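Long-range contacts in periplasmic beta-glucosidase (Pseudomonas aeruginosa, PDB 6R5T), which probably hydrolyses terminal, non-reducing beta-D-glucosyl residues of its substrates in the periplasm, releasing beta-D-glucose, as a member of glycoside hydrolase family 3: residues R640-N645 with S686-F691; F142-Y147 with L563-P568. The protein carries 1 engineered substitution. One frame throughout, in Å; residues are numbered along the deposited sequence. Where two conformers were deposited one is given.

Interaction 1 (R640-N645 with S686-F691); sequences RVTLSN and SREIVF
V641 and I689 form a hydrogen-bonded antiparallel pair: V641 N donates to I689 O at 3.0 Å, and I689 N returns a bond to V641 O at 2.8 Å. L643 and R687 repeat this, with L643 N to R687 O at 2.9 Å and R687 N to L643 O at 2.8 Å. The 156° between strand directions confirms the antiparallel sense. On the face of R640, T642 and S644, the R640 chain, extended from CG to NE, brings NH1 within 2.5 Å of E688 OE1 in a salt bridge whose hydrogen bond is weak, bent to 128° at the hydrogen; V690 CG2 lies over one guanidinium face. A water links T642 OG1 to E688 OE2, and in one of its two conformers S644 OG bonds S686 OG at 2.9 Å. On the other face, L643 CB meets I689 CD1 at 3.7 Å. Farther out, E638 holds R640 NH2 in a second salt bridge, while T653 and V655 of strand 651-660 pack on L643 and I689. A mostly polar outer face and a mostly apolar inner one packed on a second sheet are characteristic of a beta-sandwich, here the fibronectin type III-like domain.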
loop_
_atom_site.group_PDB
_atom_site.type_symbol
_atom_site.label_atom_id
_atom_site.label_comp_id
_atom_site.label_asym_id
_atom_site.label_seq_id
_atom_site.Cartn_x
_atom_site.Cartn_y
_atom_site.Cartn_z
ATOM N N ARG A 640 -5.713 37.134 1.425
ATOM C CA ARG A 640 -4.545 38.020 1.445
ATOM C C ARG A 640 -3.671 37.764 2.651
ATOM O O ARG A 640 -4.158 37.621 3.796
ATOM C CB ARG A 640 -4.970 39.488 1.450
ATOM C CG ARG A 640 -5.558 39.940 0.129
ATOM C CD ARG A 640 -5.835 41.442 0.119
ATOM N NE ARG A 640 -6.563 41.746 -1.109
ATOM C CZ ARG A 640 -6.243 42.695 -1.983
ATOM N NH1 ARG A 640 -5.237 43.525 -1.753
ATOM N NH2 ARG A 640 -6.975 42.843 -3.075
ATOM N N VAL A 641 -2.370 37.800 2.391
ATOM C CA VAL A 641 -1.371 37.715 3.458
ATOM C C VAL A 641 -0.161 38.541 3.018
ATOM O O VAL A 641 0.103 38.599 1.807
ATOM C CB VAL A 641 -1.046 36.243 3.728
ATOM C CG1 VAL A 641 -0.263 35.607 2.576
ATOM C CG2 VAL A 641 -0.405 36.064 5.054
ATOM N N THR A 642 0.523 39.138 3.974
ATOM C CA THR A 642 1.792 39.840 3.690
ATOM C C THR A 642 2.936 38.941 4.125
ATOM O O THR A 642 2.996 38.572 5.319
ATOM C CB THR A 642 1.852 41.230 4.330
ATOM O OG1 THR A 642 0.742 41.915 3.741
ATOM C CG2 THR A 642 3.131 41.974 4.007
ATOM N N LEU A 643 3.866 38.712 3.206
ATOM C CA LEU A 643 5.127 37.997 3.490
ATOM C C LEU A 643 6.234 39.013 3.729
ATOM O O LEU A 643 6.379 39.922 2.880
ATOM C CB LEU A 643 5.460 37.111 2.303
ATOM C CG LEU A 643 6.793 36.380 2.385
ATOM C CD1 LEU A 643 6.773 35.274 3.427
ATOM C CD2 LEU A 643 7.195 35.837 1.019
ATOM N N SER A 644 7.035 38.808 4.760
ATOM C CA SER A 644 8.205 39.673 5.071
ATOM C C SER A 644 9.466 38.831 5.240
ATOM O O SER A 644 9.395 37.716 5.791
ATOM C CB SER A 644 7.954 40.481 6.331
ATOM O OG SER A 644 6.725 41.157 6.236
ATOM N N ASN A 645 10.592 39.345 4.798
ATOM C CA ASN A 645 11.900 38.764 5.100
ATOM C C ASN A 645 12.357 39.430 6.391
ATOM O O ASN A 645 12.673 40.646 6.382
ATOM C CB ASN A 645 12.865 38.991 3.938
ATOM C CG ASN A 645 14.225 38.373 4.126
ATOM O OD1 ASN A 645 14.628 38.100 5.259
ATOM N ND2 ASN A 645 14.965 38.196 3.044
ATOM N N SER A 686 8.718 43.399 2.109
ATOM C CA SER A 686 7.379 42.773 2.243
ATOM C C SER A 686 6.714 42.688 0.886
ATOM O O SER A 686 7.042 43.475 -0.018
ATOM C CB SER A 686 6.541 43.535 3.206
ATOM O OG SER A 686 7.066 43.449 4.514
ATOM N N ARG A 687 5.870 41.678 0.718
ATOM C CA ARG A 687 5.042 41.539 -0.477
ATOM C C ARG A 687 3.655 41.138 -0.006
ATOM O O ARG A 687 3.549 40.159 0.767
ATOM C CB ARG A 687 5.627 40.480 -1.418
ATOM C CG ARG A 687 4.889 40.290 -2.743
ATOM C CD ARG A 687 5.352 41.215 -3.869
ATOM N NE ARG A 687 6.810 41.261 -3.966
ATOM C CZ ARG A 687 7.564 40.494 -4.743
ATOM N NH1 ARG A 687 7.014 39.633 -5.585
ATOM N NH2 ARG A 687 8.885 40.607 -4.685
ATOM N N GLU A 688 2.644 41.878 -0.450
ATOM C CA GLU A 688 1.239 41.474 -0.271
ATOM C C GLU A 688 0.969 40.396 -1.311
ATOM O O GLU A 688 1.220 40.577 -2.508
ATOM C CB GLU A 688 0.220 42.616 -0.441
ATOM C CG GLU A 688 -1.172 42.098 -0.007
ATOM C CD GLU A 688 -2.364 43.008 0.249
ATOM O OE1 GLU A 688 -2.955 43.501 -0.721
ATOM O OE2 GLU A 688 -2.794 43.109 1.421
ATOM N N ILE A 689 0.524 39.253 -0.837
ATOM C CA ILE A 689 0.177 38.116 -1.707
ATOM C C ILE A 689 -1.338 38.044 -1.700
ATOM O O ILE A 689 -1.966 38.115 -0.592
ATOM C CB ILE A 689 0.865 36.848 -1.205
ATOM C CG1 ILE A 689 2.379 37.057 -1.258
ATOM C CG2 ILE A 689 0.445 35.657 -2.026
ATOM C CD1 ILE A 689 3.145 36.145 -0.422
ATOM N N VAL A 690 -1.899 37.993 -2.900
ATOM C CA VAL A 690 -3.353 37.863 -3.093
ATOM C C VAL A 690 -3.599 36.568 -3.840
ATOM O O VAL A 690 -3.094 36.416 -4.962
ATOM C CB VAL A 690 -3.892 39.062 -3.873
ATOM C CG1 VAL A 690 -5.394 38.974 -3.980
ATOM C CG2 VAL A 690 -3.436 40.366 -3.250
ATOM N N PHE A 691 -4.241 35.616 -3.191
ATOM C CA PHE A 691 -4.712 34.393 -3.839
ATOM C C PHE A 691 -6.155 34.619 -4.224
ATOM O O PHE A 691 -6.926 35.098 -3.391
ATOM C CB PHE A 691 -4.583 33.214 -2.882
ATOM C CG PHE A 691 -3.176 32.878 -2.508
ATOM C CD1 PHE A 691 -2.374 32.201 -3.416
ATOM C CD2 PHE A 691 -2.652 33.165 -1.275
ATOM C CE1 PHE A 691 -1.084 31.835 -3.083
ATOM C CE2 PHE A 691 -1.363 32.783 -0.938
ATOM C CZ PHE A 691 -0.582 32.120 -1.845
HETATM O O HOH W 1 -2.022 41.181 3.543
#

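Interaction 2 (F142-Y147 with L563-P568)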
loop_
_atom_site.group_PDB
_atom_site.type_symbol
_atom_site.label_atom_id
_atom_site.label_comp_id
_atom_site.label_asym_id
_atom_site.label_seq_id
_atom_site.Cartn_x
_atom_site.Cartn_y
_atom_site.Cartn_z
ATOM N N PHE A 142 6.776 14.808 -10.423
ATOM C CA PHE A 142 6.810 16.106 -9.734
ATOM C C PHE A 142 6.338 15.982 -8.292
ATOM O O PHE A 142 6.124 17.003 -7.656
ATOM C CB PHE A 142 5.991 17.124 -10.503
ATOM C CG PHE A 142 6.495 17.467 -11.874
ATOM C CD1 PHE A 142 7.802 17.874 -12.074
ATOM C CD2 PHE A 142 5.636 17.446 -12.951
ATOM C CE1 PHE A 142 8.240 18.290 -13.331
ATOM C CE2 PHE A 142 6.092 17.809 -14.219
ATOM C CZ PHE A 142 7.378 18.260 -14.392
ATOM N N GLY A 143 6.224 14.746 -7.780
ATOM C CA GLY A 143 5.881 14.486 -6.374
ATOM C C GLY A 143 4.431 14.076 -6.226
ATOM O O GLY A 143 3.888 13.414 -7.122
ATOM N N GLU A 144 3.875 14.356 -5.055
ATOM C CA GLU A 144 2.641 13.693 -4.628
ATOM C C GLU A 144 1.410 14.564 -4.864
ATOM O O GLU A 144 0.326 14.059 -4.610
ATOM C CB GLU A 144 2.722 13.316 -3.148
ATOM C CG GLU A 144 2.620 14.450 -2.130
ATOM C CD GLU A 144 3.102 14.059 -0.725
ATOM O OE1 GLU A 144 3.973 13.139 -0.580
ATOM O OE2 GLU A 144 2.689 14.728 0.263
ATOM N N ASP A 145 1.574 15.813 -5.261
ATOM C CA ASP A 145 0.388 16.698 -5.280
ATOM C C ASP A 145 -0.261 16.843 -6.654
ATOM O O ASP A 145 0.412 17.177 -7.635
ATOM C CB ASP A 145 0.727 18.088 -4.770
ATOM C CG ASP A 145 -0.539 18.925 -4.686
ATOM O OD1 ASP A 145 -1.475 18.555 -3.916
ATOM O OD2 ASP A 145 -0.549 19.950 -5.388
ATOM N N THR A 146 -1.570 16.707 -6.657
ATOM C CA THR A 146 -2.339 16.748 -7.934
ATOM C C THR A 146 -2.309 18.167 -8.507
ATOM O O THR A 146 -2.143 18.330 -9.711
ATOM C CB THR A 146 -3.752 16.263 -7.682
ATOM O OG1 THR A 146 -3.699 14.953 -7.128
ATOM C CG2 THR A 146 -4.553 16.302 -8.946
ATOM N N TYR A 147 -2.542 19.189 -7.684
ATOM C CA TYR A 147 -2.539 20.592 -8.134
ATOM C C TYR A 147 -1.209 20.954 -8.783
ATOM O O TYR A 147 -1.146 21.490 -9.940
ATOM C CB TYR A 147 -2.987 21.522 -7.013
ATOM C CG TYR A 147 -3.053 22.966 -7.380
ATOM C CD1 TYR A 147 -1.952 23.773 -7.269
ATOM C CD2 TYR A 147 -4.239 23.511 -7.813
ATOM C CE1 TYR A 147 -1.982 25.109 -7.675
ATOM C CE2 TYR A 147 -4.303 24.850 -8.163
ATOM C CZ TYR A 147 -3.190 25.640 -8.108
ATOM O OH TYR A 147 -3.452 26.957 -8.425
ATOM N N LEU A 563 10.073 20.742 -0.509
ATOM C CA LEU A 563 9.672 19.370 -0.872
ATOM C C LEU A 563 8.339 19.370 -1.583
ATOM O O LEU A 563 7.413 20.056 -1.120
ATOM C CB LEU A 563 9.618 18.462 0.343
ATOM C CG LEU A 563 10.923 18.360 1.113
ATOM C CD1 LEU A 563 10.710 17.449 2.296
ATOM C CD2 LEU A 563 12.084 17.869 0.232
ATOM N N THR A 564 8.199 18.515 -2.600
ATOM C CA THR A 564 6.861 18.266 -3.206
ATOM C C THR A 564 6.403 16.830 -2.948
ATOM O O THR A 564 5.432 16.380 -3.569
ATOM C CB THR A 564 6.874 18.537 -4.711
ATOM O OG1 THR A 564 7.714 17.590 -5.388
ATOM C CG2 THR A 564 7.310 19.971 -4.994
ATOM N N MET A 565 7.152 16.107 -2.132
ATOM C CA MET A 565 6.746 14.748 -1.692
ATOM C C MET A 565 7.175 14.636 -0.238
ATOM O O MET A 565 8.278 15.097 0.135
ATOM C CB MET A 565 7.424 13.719 -2.581
ATOM C CG MET A 565 6.875 12.321 -2.440
ATOM S SD MET A 565 7.469 11.303 -3.824
ATOM C CE MET A 565 6.794 9.731 -3.302
ATOM N N SER A 566 6.308 14.076 0.567
ATOM C CA SER A 566 6.503 13.883 2.029
ATOM C C SER A 566 7.650 12.889 2.236
ATOM O O SER A 566 7.741 11.912 1.481
ATOM C CB SER A 566 5.213 13.363 2.584
ATOM O OG SER A 566 4.212 14.363 2.507
ATOM N N PHE A 567 8.524 13.111 3.225
ATOM C CA PHE A 567 9.632 12.182 3.519
ATOM C C PHE A 567 9.219 11.320 4.698
ATOM O O PHE A 567 9.061 11.849 5.808
ATOM C CB PHE A 567 10.926 12.927 3.814
ATOM C CG PHE A 567 11.714 13.320 2.592
ATOM C CD1 PHE A 567 11.120 13.783 1.437
ATOM C CD2 PHE A 567 13.099 13.263 2.612
ATOM C CE1 PHE A 567 11.857 14.136 0.313
ATOM C CE2 PHE A 567 13.830 13.677 1.507
ATOM C CZ PHE A 567 13.232 14.080 0.346
ATOM N N PRO A 568 8.999 10.011 4.488
ATOM C CA PRO A 568 8.532 9.153 5.555
ATOM C C PRO A 568 9.650 9.004 6.573
ATOM O O PRO A 568 10.804 9.006 6.183
ATOM C CB PRO A 568 8.278 7.783 4.915
ATOM C CG PRO A 568 8.259 8.049 3.436
ATOM C CD PRO A 568 9.132 9.266 3.209
#
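E144 and S566 meet through a two-pronged set of hydrogen bonds. S566 N points at E144 OE1 from 2.8 Å, almost straight at 178°, yet approaches from above the carboxylate plane. S566 OG donates to E144 OE2 at 2.7 Å on the syn lone pair. With CG set between the backbone N and carbonyl carbon (chi1 73°) and the chain extended beyond it, E144 reaches past M565 to S566. Two bonds from one residue, and a third to OE2 from Y578 N, should restrict rotation of this buried carboxylate and would probably stabilise its charge.

Bonds to backbone carbonyls form the second group. E144 N donates to T564 O at 3.0 Å, and T564 OG1 gives its proton to F142 O at 2.8 Å, coming from above the carbonyl plane. The threonine thus binds the other loop through both its hydroxyl and its carbonyl.

Close packing supplies the rest. The bare CA of G143 comes 3.4 Å from T564 O in a CA-H...O contact. E144 OE1 also lies 3.5 Å from M565 CG.

D145 caps helix 146-161 through OD2, which accepts from L148 N, while its OD1 is hydrogen-bonded to Y578 OH. The arrangement is a buried loop-to-loop interface between the TIM-barrel-family N-terminal and the C-terminal regions of a family 3 glycosidase.

Interactions 1 and 2 have centres 24 Å apart, with nearest atoms about 7 Å apart and no direct touch. They follow in series along the chain: interaction 2 spans the greater sequence distance and closes at P568, before interaction 1 opens at R640. Interaction 1 joins neighbouring strands within the fibronectin type III-like part, whereas interaction 2 joins loops of the N-terminal and C-terminal family 3 regions. Strand 672-681 relates them spatially: V679 and L681 pack against L643 of interaction 1, and L673 touches D145 and Y147 of interaction 2. The beta-sandwich therefore packs against the N-terminal region beside the interface made by interaction 2.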